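Local atomic coordinates of peptidase M16 domain protein (Alicyclobacillus acidocaldarius subsp. acidocaldarius DSM 446, PDB entry 4XEA), a protein that is a putative metallopeptidase of the M16 (insulinase-like) family that binds a metal ion and probably cleaves peptide bonds. Residues Y149-R154 and H242-P247. Residues are numbered along the deposited sequence; the frame is centred on the assembly and turned at random.
Sequences YMELLR and HWMHFP
Glu151 OE2, 4.0 Å from the selenium SE of Met244, is gripped by two arginines of its own helix. Arg154, one turn on, brings NH1 to 2.8 Å from Glu151 OE2 in a nearly straight bond (167° at the hydrogen), and Arg147, one turn back, forms a second salt bridge to the same oxygen through NE. The guanidinium of Arg154 meets the acid with its edge, OE2 lying almost in its plane, yet seen from the carboxylate the donor stands well above the plane. The other oxygen turns to the strand: Glu151 OE1 sits 3.6 Å from His242 NE2, too far apart to count as a hydrogen bond, and approaches the imidazole obliquely, the two flat groups only 20° apart. A charged imidazole would probably feel the acid at this distance. A chi1 of -175° swings CG opposite the backbone N and carries the His242 ring toward the helix, where its CD2 lies 4.1 Å from Glu151 CB. Met244, a selenomethionine, runs roughly perpendicular to the acid's side chain, SE resting 3.8 Å from Glu151 CG. Were Glu151 an alanine, Arg147 and Arg154 would probably be left close together without their shared negative partner, and the selenium without the methylene it packs on. This small surface contact, 123 Å² in all, sets helix 144-156, from the insulinase family region, beside strand 241-246 of the M16 inactive-domain region, one of the two outermost strands, within this chain, of a five-stranded mixed sheet. His242 and Met244 are hydrogen-bonded through their backbones to the parallel strand 415-422, while the next helix residue, Leu152, packs on Val416 and Ser418 of that strand and on Leu317 of strand 314-321.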
# COMPACT_ATOMS: atom_id res chain seq x y z
N TYR A 149 -9.17 15.72 -9.71
CA TYR A 149 -10.14 14.65 -9.99
C TYR A 149 -11.55 15.21 -10.04
O TYR A 149 -12.29 14.98 -11.00
CB TYR A 149 -10.00 13.58 -8.90
CG TYR A 149 -10.99 12.48 -8.98
CD1 TYR A 149 -12.00 12.37 -8.03
CD2 TYR A 149 -10.95 11.55 -9.98
CE1 TYR A 149 -12.93 11.35 -8.07
CE2 TYR A 149 -11.90 10.51 -10.05
CZ TYR A 149 -12.87 10.42 -9.10
OH TYR A 149 -13.80 9.41 -9.12
N MSE A 150 -11.93 15.99 -9.03
CA MSE A 150 -13.31 16.50 -9.00
C MSE A 150 -13.56 17.52 -10.12
O MSE A 150 -14.65 17.55 -10.66
CB MSE A 150 -13.72 17.04 -7.61
CG MSE A 150 -13.97 15.92 -6.53
SE MSE A 150 -15.10 14.40 -7.04
CE MSE A 150 -16.57 15.44 -7.84
N GLU A 151 -12.53 18.27 -10.50
CA GLU A 151 -12.66 19.23 -11.63
C GLU A 151 -12.94 18.47 -12.95
O GLU A 151 -13.81 18.84 -13.71
CB GLU A 151 -11.42 20.13 -11.77
CG GLU A 151 -11.26 21.20 -10.70
CD GLU A 151 -12.49 22.11 -10.55
OE1 GLU A 151 -13.25 22.31 -11.53
OE2 GLU A 151 -12.68 22.61 -9.41
N LEU A 152 -12.24 17.36 -13.16
CA LEU A 152 -12.47 16.48 -14.32
C LEU A 152 -13.93 15.98 -14.36
O LEU A 152 -14.66 16.18 -15.36
CB LEU A 152 -11.45 15.35 -14.27
CG LEU A 152 -11.40 14.25 -15.34
CD1 LEU A 152 -12.61 13.38 -15.23
CD2 LEU A 152 -11.25 14.84 -16.68
N LEU A 153 -14.40 15.43 -13.24
CA LEU A 153 -15.78 14.95 -13.16
C LEU A 153 -16.81 16.03 -13.40
O LEU A 153 -17.86 15.78 -14.10
CB LEU A 153 -16.05 14.22 -11.84
CG LEU A 153 -15.32 12.89 -11.60
CD1 LEU A 153 -15.75 12.20 -10.25
CD2 LEU A 153 -15.60 11.90 -12.73
N ARG A 154 -16.56 17.20 -12.80
CA ARG A 154 -17.45 18.33 -12.94
C ARG A 154 -17.49 18.82 -14.41
O ARG A 154 -18.54 19.22 -14.89
CB ARG A 154 -17.07 19.49 -12.02
CG ARG A 154 -17.64 19.37 -10.59
CD ARG A 154 -17.51 20.68 -9.77
NE ARG A 154 -16.17 21.03 -9.30
CZ ARG A 154 -15.61 20.60 -8.16
NH1 ARG A 154 -14.39 21.03 -7.82
NH2 ARG A 154 -16.22 19.72 -7.36
N HIS A 242 -10.25 22.27 -19.22
CA HIS A 242 -10.25 23.07 -18.02
C HIS A 242 -8.82 23.18 -17.47
O HIS A 242 -7.99 22.25 -17.62
CB HIS A 242 -11.23 22.49 -16.99
CG HIS A 242 -11.37 23.32 -15.75
ND1 HIS A 242 -12.14 24.47 -15.71
CD2 HIS A 242 -10.83 23.19 -14.51
CE1 HIS A 242 -12.08 25.00 -14.50
NE2 HIS A 242 -11.27 24.26 -13.76
N TRP A 243 -8.50 24.34 -16.94
CA TRP A 243 -7.29 24.49 -16.11
C TRP A 243 -7.63 25.38 -14.95
O TRP A 243 -8.60 26.17 -14.98
CB TRP A 243 -6.09 25.03 -16.89
CG TRP A 243 -6.39 26.31 -17.68
CD1 TRP A 243 -6.72 26.39 -19.01
CD2 TRP A 243 -6.45 27.63 -17.17
NE1 TRP A 243 -6.95 27.70 -19.36
CE2 TRP A 243 -6.78 28.49 -18.25
CE3 TRP A 243 -6.20 28.19 -15.91
CZ2 TRP A 243 -6.93 29.82 -18.09
CZ3 TRP A 243 -6.34 29.52 -15.75
CH2 TRP A 243 -6.70 30.34 -16.84
N MSE A 244 -6.83 25.25 -13.87
CA MSE A 244 -6.96 26.13 -12.75
C MSE A 244 -5.63 26.15 -12.02
O MSE A 244 -4.77 25.30 -12.25
CB MSE A 244 -8.09 25.64 -11.86
CG MSE A 244 -7.88 24.25 -11.32
SE MSE A 244 -8.91 23.99 -9.69
CE MSE A 244 -8.67 25.68 -8.74
N HIS A 245 -5.47 27.17 -11.19
CA HIS A 245 -4.28 27.33 -10.38
C HIS A 245 -4.58 26.91 -8.94
O HIS A 245 -5.67 27.16 -8.41
CB HIS A 245 -3.79 28.77 -10.42
CG HIS A 245 -3.15 29.15 -11.72
ND1 HIS A 245 -3.85 29.76 -12.74
CD2 HIS A 245 -1.88 29.00 -12.18
CE1 HIS A 245 -3.04 29.99 -13.75
NE2 HIS A 245 -1.84 29.54 -13.44
N PHE A 246 -3.60 26.26 -8.32
CA PHE A 246 -3.73 25.72 -6.97
C PHE A 246 -2.33 25.69 -6.34
O PHE A 246 -1.34 25.53 -7.07
CB PHE A 246 -4.32 24.31 -7.03
CG PHE A 246 -5.32 24.00 -5.92
CD1 PHE A 246 -6.47 24.76 -5.77
CD2 PHE A 246 -5.10 22.93 -5.06
CE1 PHE A 246 -7.40 24.46 -4.76
CE2 PHE A 246 -6.02 22.63 -4.03
CZ PHE A 246 -7.18 23.39 -3.89
N PRO A 247 -2.23 25.88 -5.00
CA PRO A 247 -0.95 25.69 -4.27
C PRO A 247 -0.41 24.25 -4.37
O PRO A 247 -0.60 23.44 -3.46
CB PRO A 247 -1.34 26.04 -2.84
CG PRO A 247 -2.36 27.11 -3.00
CD PRO A 247 -3.21 26.60 -4.16